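Alpha-1,6-mannanase (Bacteroides thetaiotaomicron, PDB 4V1S) probably hydrolyses alpha-1,6-linked mannan as a family GH76 glycoside hydrolase, consistent with a role in polysaccharide use by this gut bacterium. Local coordinates at residues 345-356 with 361-372; 267-275 with 286-297. All blocks are in the same frame, centred on the assembly; numbering follows the deposited sequence.

Contact 1. Residues 345-356 with 361-372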
loop_
_atom_site.group_PDB
_atom_site.type_symbol
_atom_site.label_atom_id
_atom_site.label_comp_id
_atom_site.label_asym_id
_atom_site.label_seq_id
_atom_site.Cartn_x
_atom_site.Cartn_y
_atom_site.Cartn_z
ATOM N N PHE A 345 4.222 -2.836 18.894
ATOM C CA PHE A 345 4.415 -4.272 18.818
ATOM C C PHE A 345 5.417 -4.659 17.732
ATOM O O PHE A 345 6.267 -5.507 17.936
ATOM C CB PHE A 345 3.070 -4.976 18.596
ATOM C CG PHE A 345 3.180 -6.477 18.490
ATOM C CD1 PHE A 345 3.193 -7.253 19.596
ATOM C CD2 PHE A 345 3.250 -7.086 17.230
ATOM C CE1 PHE A 345 3.265 -8.639 19.498
ATOM C CE2 PHE A 345 3.354 -8.461 17.111
ATOM C CZ PHE A 345 3.347 -9.237 18.262
ATOM N N ILE A 346 5.303 -4.061 16.558
ATOM C CA ILE A 346 6.273 -4.316 15.507
ATOM C C ILE A 346 7.700 -4.091 16.016
ATOM O O ILE A 346 8.560 -4.942 15.860
ATOM C CB ILE A 346 5.985 -3.433 14.268
ATOM C CG1 ILE A 346 4.623 -3.807 13.653
ATOM C CG2 ILE A 346 7.087 -3.623 13.222
ATOM C CD1 ILE A 346 4.148 -2.767 12.668
ATOM N N HIS A 347 7.948 -2.959 16.634
ATOM C CA HIS A 347 9.310 -2.640 17.128
ATOM C C HIS A 347 9.752 -3.528 18.290
ATOM O O HIS A 347 10.880 -4.024 18.338
ATOM C CB HIS A 347 9.363 -1.190 17.529
ATOM C CG HIS A 347 10.734 -0.711 17.860
ATOM N ND1 HIS A 347 11.182 -0.573 19.154
ATOM C CD2 HIS A 347 11.778 -0.392 17.062
ATOM C CE1 HIS A 347 12.434 -0.145 19.136
ATOM N NE2 HIS A 347 12.813 -0.017 17.880
ATOM N N ASN A 348 8.865 -3.657 19.259
ATOM C CA ASN A 348 9.184 -4.307 20.526
ATOM C C ASN A 348 9.191 -5.826 20.471
ATOM O O ASN A 348 9.919 -6.462 21.226
ATOM C CB ASN A 348 8.247 -3.761 21.615
ATOM C CG ASN A 348 8.425 -2.254 21.844
ATOM O OD1 ASN A 348 9.443 -1.632 21.459
ATOM N ND2 ASN A 348 7.415 -1.644 22.459
ATOM N N LYS A 349 8.382 -6.400 19.586
ATOM C CA LYS A 349 8.211 -7.854 19.517
ATOM C C LYS A 349 8.608 -8.516 18.193
ATOM O O LYS A 349 9.004 -9.695 18.179
ATOM C CB LYS A 349 6.779 -8.227 19.868
ATOM C CG LYS A 349 6.403 -7.905 21.293
ATOM C CD LYS A 349 7.220 -8.766 22.248
ATOM C CE LYS A 349 6.936 -8.495 23.721
ATOM N NZ LYS A 349 7.696 -9.476 24.552
ATOM N N LEU A 350 8.536 -7.781 17.083
ATOM C CA LEU A 350 8.897 -8.391 15.784
ATOM C C LEU A 350 10.336 -8.167 15.333
ATOM O O LEU A 350 10.923 -9.060 14.726
ATOM C CB LEU A 350 7.937 -7.940 14.688
ATOM C CG LEU A 350 6.454 -8.255 14.940
ATOM C CD1 LEU A 350 5.628 -7.752 13.761
ATOM C CD2 LEU A 350 6.221 -9.755 15.150
ATOM N N ARG A 351 10.878 -6.980 15.616
ATOM C CA ARG A 351 12.258 -6.662 15.276
ATOM C C ARG A 351 13.181 -7.706 15.883
ATOM O O ARG A 351 13.108 -8.007 17.093
ATOM C CB ARG A 351 12.634 -5.276 15.798
ATOM C CG ARG A 351 14.019 -4.797 15.381
ATOM C CD ARG A 351 14.291 -3.396 15.915
ATOM N NE ARG A 351 15.242 -3.364 17.020
ATOM C CZ ARG A 351 14.928 -3.262 18.310
ATOM N NH1 ARG A 351 13.661 -3.198 18.718
ATOM N NH2 ARG A 351 15.904 -3.216 19.193
ATOM N N ASP A 352 14.067 -8.244 15.073
ATOM C CA ASP A 352 15.001 -9.258 15.592
ATOM C C ASP A 352 16.297 -8.599 16.090
ATOM O O ASP A 352 16.432 -7.383 16.077
ATOM C CB ASP A 352 15.207 -10.427 14.608
ATOM C CG ASP A 352 16.225 -10.145 13.487
ATOM O OD1 ASP A 352 16.844 -9.065 13.424
ATOM O OD2 ASP A 352 16.386 -11.071 12.652
ATOM N N GLY A 353 17.237 -9.418 16.545
ATOM C CA GLY A 353 18.468 -8.924 17.148
ATOM C C GLY A 353 19.427 -8.278 16.164
ATOM O O GLY A 353 20.375 -7.597 16.582
ATOM N N ASN A 354 19.169 -8.477 14.863
ATOM C CA ASN A 354 19.920 -7.817 13.795
ATOM C C ASN A 354 19.182 -6.637 13.166
ATOM O O ASN A 354 19.613 -6.098 12.145
ATOM C CB ASN A 354 20.277 -8.851 12.720
ATOM C CG ASN A 354 21.172 -9.947 13.259
ATOM O OD1 ASN A 354 20.999 -11.132 12.952
ATOM N ND2 ASN A 354 22.123 -9.561 14.080
ATOM N N GLY A 355 18.076 -6.230 13.774
ATOM C CA GLY A 355 17.278 -5.126 13.236
ATOM C C GLY A 355 16.469 -5.458 11.984
ATOM O O GLY A 355 16.089 -4.545 11.215
ATOM N N ARG A 356 16.190 -6.753 11.799
ATOM C CA ARG A 356 15.369 -7.253 10.690
ATOM C C ARG A 356 13.962 -7.627 11.123
ATOM O O ARG A 356 13.685 -7.815 12.317
ATOM C CB ARG A 356 16.049 -8.426 10.002
ATOM C CG ARG A 356 17.446 -8.041 9.537
ATOM C CD ARG A 356 18.013 -9.121 8.681
ATOM N NE ARG A 356 19.348 -8.775 8.220
ATOM C CZ ARG A 356 20.444 -9.403 8.570
ATOM N NH1 ARG A 356 20.411 -10.414 9.436
ATOM N NH2 ARG A 356 21.607 -9.010 8.083
ATOM N N TRP A 361 3.086 -10.592 10.941
ATOM C CA TRP A 361 3.046 -9.727 12.115
ATOM C C TRP A 361 2.316 -10.310 13.325
ATOM O O TRP A 361 2.129 -9.630 14.329
ATOM C CB TRP A 361 2.433 -8.381 11.746
ATOM C CG TRP A 361 3.332 -7.438 10.980
ATOM C CD1 TRP A 361 4.604 -7.657 10.529
ATOM C CD2 TRP A 361 2.976 -6.126 10.558
ATOM N NE1 TRP A 361 5.082 -6.537 9.887
ATOM C CE2 TRP A 361 4.090 -5.584 9.875
ATOM C CE3 TRP A 361 1.812 -5.358 10.672
ATOM C CZ2 TRP A 361 4.065 -4.307 9.312
ATOM C CZ3 TRP A 361 1.778 -4.085 10.108
ATOM C CH2 TRP A 361 2.925 -3.562 9.439
ATOM N N GLY A 362 1.963 -11.586 13.254
ATOM C CA GLY A 362 1.098 -12.194 14.267
ATOM C C GLY A 362 1.773 -12.648 15.547
ATOM O O GLY A 362 1.130 -12.713 16.591
ATOM N N THR A 363 3.065 -12.994 15.475
ATOM C CA THR A 363 3.730 -13.673 16.592
ATOM C C THR A 363 5.111 -13.066 16.875
ATOM O O THR A 363 5.863 -12.772 15.944
ATOM C CB THR A 363 3.844 -15.182 16.322
ATOM O OG1 THR A 363 4.645 -15.409 15.178
ATOM C CG2 THR A 363 2.514 -15.792 16.044
ATOM N N PRO A 364 5.448 -12.861 18.157
ATOM C CA PRO A 364 6.769 -12.307 18.452
ATOM C C PRO A 364 7.902 -13.132 17.866
ATOM O O PRO A 364 7.829 -14.371 17.774
ATOM C CB PRO A 364 6.824 -12.307 19.977
ATOM C CG PRO A 364 5.409 -12.236 20.408
ATOM C CD PRO A 364 4.626 -12.995 19.371
ATOM N N THR A 365 8.947 -12.428 17.472
ATOM C CA THR A 365 10.137 -13.048 16.944
ATOM C C THR A 365 10.971 -13.584 18.101
ATOM O O THR A 365 11.217 -12.877 19.074
ATOM C CB THR A 365 10.930 -12.023 16.137
ATOM O OG1 THR A 365 10.123 -11.619 15.021
ATOM C CG2 THR A 365 12.230 -12.610 15.633
ATOM N N THR A 366 11.383 -14.841 17.998
ATOM C CA THR A 366 12.163 -15.483 19.059
ATOM C C THR A 366 13.570 -15.919 18.659
ATOM O O THR A 366 14.350 -16.315 19.514
ATOM C CB THR A 366 11.396 -16.686 19.652
ATOM O OG1 THR A 366 11.044 -17.593 18.605
ATOM C CG2 THR A 366 10.131 -16.193 20.338
ATOM N N SER A 367 13.874 -15.876 17.374
ATOM C CA SER A 367 15.216 -16.132 16.894
ATOM C C SER A 367 15.470 -15.267 15.664
ATOM O O SER A 367 14.545 -14.806 14.996
ATOM C CB SER A 367 15.409 -17.615 16.567
ATOM O OG SER A 367 14.478 -18.051 15.597
ATOM N N ASN A 368 16.742 -15.022 15.393
ATOM C CA ASN A 368 17.090 -14.113 14.314
ATOM C C ASN A 368 16.801 -14.717 12.962
ATOM O O ASN A 368 16.962 -15.923 12.749
ATOM C CB ASN A 368 18.552 -13.682 14.441
ATOM C CG ASN A 368 18.790 -12.822 15.669
ATOM O OD1 ASN A 368 17.850 -12.244 16.240
ATOM N ND2 ASN A 368 20.039 -12.721 16.077
ATOM N N LEU A 369 16.333 -13.871 12.055
ATOM C CA LEU A 369 15.961 -14.294 10.708
ATOM C C LEU A 369 17.187 -14.598 9.866
ATOM O O LEU A 369 18.197 -13.897 9.956
ATOM C CB LEU A 369 15.146 -13.187 10.033
ATOM C CG LEU A 369 13.840 -12.921 10.767
ATOM C CD1 LEU A 369 13.331 -11.538 10.438
ATOM C CD2 LEU A 369 12.805 -13.982 10.438
ATOM N N GLU A 370 17.099 -15.641 9.046
ATOM C CA GLU A 370 18.155 -15.958 8.076
ATOM C C GLU A 370 17.757 -15.532 6.664
ATOM O O GLU A 370 18.623 -15.209 5.842
ATOM C CB GLU A 370 18.486 -17.459 8.085
ATOM N N LYS A 371 16.453 -15.553 6.387
ATOM C CA LYS A 371 15.912 -15.167 5.099
ATOM C C LYS A 371 15.053 -13.923 5.279
ATOM O O LYS A 371 14.379 -13.745 6.298
ATOM C CB LYS A 371 15.093 -16.301 4.476
ATOM N N TYR A 372 15.061 -13.075 4.264
ATOM C CA TYR A 372 14.236 -11.871 4.243
ATOM C C TYR A 372 14.140 -11.334 2.826
ATOM O O TYR A 372 15.063 -11.507 2.033
ATOM C CB TYR A 372 14.812 -10.794 5.181
ATOM C CG TYR A 372 16.289 -10.536 5.000
ATOM C CD1 TYR A 372 16.758 -9.659 4.026
ATOM C CD2 TYR A 372 17.235 -11.187 5.800
ATOM C CE1 TYR A 372 18.121 -9.432 3.853
ATOM C CE2 TYR A 372 18.592 -10.960 5.626
ATOM C CZ TYR A 372 19.028 -10.083 4.649
ATOM O OH TYR A 372 20.392 -9.856 4.479
HETATM O O HOH W 1 10.164 -10.896 20.541
HETATM O O HOH W 2 18.609 -11.448 11.239
#
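Ile346 sets its CD1 methyl over one face of the Trp361 indole, a CH-pi contact 3.6 Å from that atom to the centroid of the six-membered ring, while Leu350 CD1 meets the five-membered part obliquely. The Phe345 ring carries Lys349 CB on one face and turns an edge to Trp361 O and Pro364 CD. Farther along, the guanidinium of Arg356 lies nearly parallel to the Tyr372 ring, 12° between planes, with Tyr372 CE2 over one of its faces 3.5 Å from Arg356 NE; the same NE forms a salt bridge with Asp60, and water 2 sits in plane at the guanidinium edge. Helices 313-330 and 374-394 also cover Trp361. In this helical fold, the contact brings the loop between helices 334-350 and 374-394 back onto the end of the first. The helix closes in a wider pi-type turn, in which Ile346 O accepts from both Leu350 N and Arg351 N. Past this end, Thr365 binds twice, its N to Lys349 O at 2.8 Å and its OG1 to Leu350 O at 2.7 Å. Asp352 opens a type I beta turn to Gly355, and its OD1, accepting from Asn354 N, adds an Asx turn. With CG between backbone N and carbonyl carbon (chi1 82°), OD1 takes Asn354 N and Arg356 N from opposite faces of the carboxylate, and OD2 offers its anti lone pair to Leu369 N in a nearly straight bond of 2.9 Å. An alanine at this position would strip the turn of its carboxylate and would probably leave the amides of Asn354, Arg356 and Leu369 without their acceptor. Asn368 OD1 receives Gly353 N from above its amide plane, 2.9 Å away.

Contact 2. Residues 267-275 with 286-297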
loop_
_atom_site.group_PDB
_atom_site.type_symbol
_atom_site.label_atom_id
_atom_site.label_comp_id
_atom_site.label_asym_id
_atom_site.label_seq_id
_atom_site.Cartn_x
_atom_site.Cartn_y
_atom_site.Cartn_z
ATOM N N ALA A 267 -9.503 -5.744 2.513
ATOM C CA ALA A 267 -10.361 -4.893 3.372
ATOM C C ALA A 267 -9.795 -3.470 3.513
ATOM O O ALA A 267 -10.510 -2.486 3.301
ATOM C CB ALA A 267 -10.574 -5.529 4.735
ATOM N N GLY A 268 -8.507 -3.368 3.838
ATOM C CA GLY A 268 -7.923 -2.077 4.171
ATOM C C GLY A 268 -7.940 -1.088 3.017
ATOM O O GLY A 268 -8.315 0.052 3.185
ATOM N N PHE A 269 -7.519 -1.509 1.832
ATOM C CA PHE A 269 -7.533 -0.590 0.718
ATOM C C PHE A 269 -8.971 -0.213 0.298
ATOM O O PHE A 269 -9.174 0.897 -0.157
ATOM C CB PHE A 269 -6.767 -1.109 -0.491
ATOM C CG PHE A 269 -5.263 -0.907 -0.409
ATOM C CD1 PHE A 269 -4.716 0.358 -0.610
ATOM C CD2 PHE A 269 -4.401 -1.983 -0.259
ATOM C CE1 PHE A 269 -3.357 0.552 -0.588
ATOM C CE2 PHE A 269 -3.034 -1.789 -0.256
ATOM C CZ PHE A 269 -2.526 -0.525 -0.427
ATOM N N MET A 270 -9.950 -1.098 0.502
ATOM C CA MET A 270 -11.350 -0.725 0.300
ATOM C C MET A 270 -11.826 0.305 1.326
ATOM O O MET A 270 -12.450 1.285 0.954
ATOM C CB MET A 270 -12.294 -1.933 0.252
ATOM C CG MET A 270 -12.088 -2.872 -0.952
ATOM S SD MET A 270 -12.353 -2.128 -2.581
ATOM C CE MET A 270 -14.134 -2.037 -2.540
ATOM N N ILE A 271 -11.450 0.120 2.584
ATOM C CA ILE A 271 -11.779 1.075 3.635
ATOM C C ILE A 271 -11.220 2.466 3.260
ATOM O O ILE A 271 -11.937 3.474 3.316
ATOM C CB ILE A 271 -11.264 0.598 5.008
ATOM C CG1 ILE A 271 -12.041 -0.619 5.484
ATOM C CG2 ILE A 271 -11.362 1.717 6.043
ATOM C CD1 ILE A 271 -11.250 -1.427 6.518
ATOM N N ARG A 272 -9.933 2.538 2.911
ATOM C CA ARG A 272 -9.343 3.828 2.598
ATOM C C ARG A 272 -10.092 4.487 1.425
ATOM O O ARG A 272 -10.345 5.703 1.414
ATOM C CB ARG A 272 -7.862 3.674 2.275
ATOM C CG ARG A 272 -7.042 3.116 3.413
ATOM C CD ARG A 272 -5.558 3.361 3.198
ATOM N NE ARG A 272 -5.312 4.777 3.428
ATOM C CZ ARG A 272 -4.287 5.484 2.987
ATOM N NH1 ARG A 272 -3.321 4.931 2.259
ATOM N NH2 ARG A 272 -4.231 6.781 3.298
ATOM N N SER A 273 -10.439 3.677 0.426
ATOM C CA SER A 273 -11.186 4.168 -0.737
ATOM C C SER A 273 -12.545 4.702 -0.328
ATOM O O SER A 273 -12.928 5.810 -0.725
ATOM C CB SER A 273 -11.329 3.063 -1.782
ATOM O OG SER A 273 -10.069 2.679 -2.310
ATOM N N TRP A 274 -13.276 3.911 0.451
ATOM C CA TRP A 274 -14.601 4.310 0.874
ATOM C C TRP A 274 -14.598 5.593 1.680
ATOM O O TRP A 274 -15.522 6.419 1.544
ATOM C CB TRP A 274 -15.287 3.202 1.656
ATOM C CG TRP A 274 -15.664 1.988 0.855
ATOM C CD1 TRP A 274 -16.140 1.946 -0.424
ATOM C CD2 TRP A 274 -15.625 0.620 1.317
ATOM N NE1 TRP A 274 -16.396 0.645 -0.783
ATOM C CE2 TRP A 274 -16.090 -0.190 0.260
ATOM C CE3 TRP A 274 -15.233 0.007 2.512
ATOM C CZ2 TRP A 274 -16.193 -1.585 0.369
ATOM C CZ3 TRP A 274 -15.317 -1.363 2.613
ATOM C CH2 TRP A 274 -15.793 -2.155 1.548
ATOM N N LEU A 275 -13.575 5.801 2.510
ATOM C CA LEU A 275 -13.498 7.046 3.282
ATOM C C LEU A 275 -13.339 8.234 2.356
ATOM O O LEU A 275 -13.930 9.289 2.604
ATOM C CB LEU A 275 -12.389 6.978 4.349
ATOM C CG LEU A 275 -12.665 5.965 5.479
ATOM C CD1 LEU A 275 -11.452 5.879 6.366
ATOM C CD2 LEU A 275 -13.902 6.332 6.298
ATOM N N TYR A 286 -21.007 5.149 2.340
ATOM C CA TYR A 286 -19.579 4.862 2.233
ATOM C C TYR A 286 -18.920 4.820 3.621
ATOM O O TYR A 286 -18.060 3.964 3.887
ATOM C CB TYR A 286 -18.891 5.894 1.340
ATOM C CG TYR A 286 -19.298 5.818 -0.116
ATOM C CD1 TYR A 286 -19.003 4.695 -0.873
ATOM C CD2 TYR A 286 -19.962 6.880 -0.740
ATOM C CE1 TYR A 286 -19.359 4.603 -2.207
ATOM C CE2 TYR A 286 -20.330 6.813 -2.086
ATOM C CZ TYR A 286 -20.039 5.674 -2.817
ATOM O OH TYR A 286 -20.394 5.575 -4.128
ATOM N N LEU A 287 -19.302 5.740 4.500
ATOM C CA LEU A 287 -18.776 5.746 5.858
ATOM C C LEU A 287 -19.254 4.519 6.619
ATOM O O LEU A 287 -18.465 3.888 7.324
ATOM C CB LEU A 287 -19.160 7.020 6.604
ATOM C CG LEU A 287 -18.610 7.194 8.025
ATOM C CD1 LEU A 287 -17.084 7.236 8.054
ATOM C CD2 LEU A 287 -19.180 8.463 8.643
ATOM N N SER A 288 -20.540 4.179 6.487
ATOM C CA SER A 288 -21.075 3.004 7.163
ATOM C C SER A 288 -20.347 1.728 6.715
ATOM O O SER A 288 -20.003 0.890 7.547
ATOM C CB SER A 288 -22.593 2.860 6.928
ATOM O OG SER A 288 -23.266 3.974 7.489
ATOM N N GLN A 289 -20.102 1.597 5.409
ATOM C CA GLN A 289 -19.411 0.445 4.877
ATOM C C GLN A 289 -17.973 0.374 5.398
ATOM O O GLN A 289 -17.506 -0.693 5.831
ATOM C CB GLN A 289 -19.432 0.464 3.354
ATOM C CG GLN A 289 -18.804 -0.768 2.736
ATOM C CD GLN A 289 -19.569 -2.030 3.059
ATOM O OE1 GLN A 289 -20.719 -2.211 2.624
ATOM N NE2 GLN A 289 -18.950 -2.916 3.837
ATOM N N ALA A 290 -17.282 1.505 5.393
ATOM C CA ALA A 290 -15.907 1.568 5.910
ATOM C C ALA A 290 -15.858 1.131 7.375
ATOM O O ALA A 290 -15.005 0.334 7.764
ATOM C CB ALA A 290 -15.351 2.962 5.749
ATOM N N LYS A 291 -16.795 1.636 8.181
ATOM C CA LYS A 291 -16.813 1.307 9.597
ATOM C C LYS A 291 -17.108 -0.175 9.816
ATOM O O LYS A 291 -16.501 -0.811 10.663
ATOM C CB LYS A 291 -17.834 2.164 10.333
ATOM C CG LYS A 291 -17.400 3.600 10.527
ATOM C CD LYS A 291 -18.530 4.370 11.199
ATOM C CE LYS A 291 -18.194 5.821 11.403
ATOM N NZ LYS A 291 -19.340 6.521 12.061
ATOM N N ALA A 292 -18.044 -0.723 9.044
ATOM C CA ALA A 292 -18.394 -2.140 9.183
ATOM C C ALA A 292 -17.237 -3.063 8.817
ATOM O O ALA A 292 -16.930 -4.029 9.539
ATOM C CB ALA A 292 -19.626 -2.480 8.351
ATOM N N THR A 293 -16.609 -2.785 7.674
ATOM C CA THR A 293 -15.475 -3.575 7.235
ATOM C C THR A 293 -14.253 -3.431 8.175
ATOM O O THR A 293 -13.596 -4.428 8.481
ATOM C CB THR A 293 -15.114 -3.219 5.798
ATOM O OG1 THR A 293 -16.224 -3.531 4.945
ATOM C CG2 THR A 293 -13.846 -3.921 5.310
ATOM N N LEU A 294 -14.004 -2.229 8.664
ATOM C CA LEU A 294 -12.914 -2.011 9.608
ATOM C C LEU A 294 -13.159 -2.771 10.941
ATOM O O LEU A 294 -12.261 -3.421 11.448
ATOM C CB LEU A 294 -12.675 -0.537 9.843
ATOM C CG LEU A 294 -11.535 -0.196 10.763
ATOM C CD1 LEU A 294 -10.185 -0.719 10.304
ATOM C CD2 LEU A 294 -11.515 1.313 10.924
ATOM N N ALA A 295 -14.363 -2.752 11.466
ATOM C CA ALA A 295 -14.642 -3.495 12.680
ATOM C C ALA A 295 -14.419 -4.990 12.489
ATOM O O ALA A 295 -13.848 -5.653 13.348
ATOM C CB ALA A 295 -16.067 -3.213 13.163
ATOM N N SER A 296 -14.894 -5.533 11.369
ATOM C CA SER A 296 -14.719 -6.953 11.076
ATOM C C SER A 296 -13.250 -7.300 10.825
ATOM O O SER A 296 -12.790 -8.411 11.143
ATOM C CB SER A 296 -15.548 -7.354 9.879
ATOM O OG SER A 296 -16.932 -7.366 10.226
ATOM N N SER A 297 -12.511 -6.352 10.286
ATOM C CA SER A 297 -11.090 -6.545 10.061
ATOM C C SER A 297 -10.324 -6.559 11.395
ATOM O O SER A 297 -9.453 -7.411 11.607
ATOM C CB SER A 297 -10.519 -5.427 9.182
ATOM O OG SER A 297 -11.113 -5.441 7.864
#
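Gln289 CG stands over one face of the Trp274 six-membered ring, 3.4 Å from its centroid and almost on the ring normal, a CH-pi contact. Gln289 reaches this place because CG is anti to the backbone N (chi1 -176°) and the chain then bends at chi2 (64°), carrying the amide back toward its own helix. There NE2 donates to Thr293 OG1 at 3.0 Å, with the acceptor close to the amide plane, and also binds Asn245, whose backbone oxygen in turn accepts from Thr293 OG1. The opposite face of the indole lies over the backbone oxygen of Met270, one turn earlier. Tyr286 approaches differently, its ring edge directed at Trp274 CD1, while NE1 of the indole donates to Asn232 on helix 222-239. The two segments belong to successive helices, 264-281 and 284-301, forming an antiparallel helical hairpin of the kind from which the (alpha/alpha)6 barrel (six-hairpin fold) of GH76 enzymes is built. Their local axes approach to 8.5 Å at an angle of 156°, with Ala290 where the backbones come nearest, its CA 4.7 Å from Ile271 CA, and the packing is knobs-into-holes. Trp274 enters the hole formed by Tyr286, Gln289, Ala290 and Thr293; Ile271 fills the one formed by Ala290, Thr293, Leu294 and Ser297. In Ile271, CG1 lies beside the backbone N and the extended second torsion puts Ile271 CD1 3.7 Å from Leu294 CB, whereas the CG2 branch faces the methyl of Ala290. Leu275 CD2 touches both Ala290 CB and Leu287 CD1, at 3.7 Å each. Toward the other end, Ala267 CB touches Thr293 CG2 and comes within 3.2 Å of Ser297 OG, a hydroxyl turned back onto its own helix to donate to Thr293 O.

Overall arrangement
The two contacts illustrate two ways of joining consecutive pieces of one helical chain. Contact 2 pairs two neighbouring helices along their flanks and is buried, its centre about 15 Å from the centre of the chain; contact 1 is only partly buried, about 21 Å out, and ties a helix end to the loop that follows it. Along the sequence contact 2 closes before contact 1 opens. Their centres lie about 29 Å apart and their nearest atoms about 11 Å, so they do not touch. Helix 313-330 lies between them in the chain and meets both: Trp361 of contact 1 packs on it, as do Ile271, Leu275 and Leu294 of contact 2.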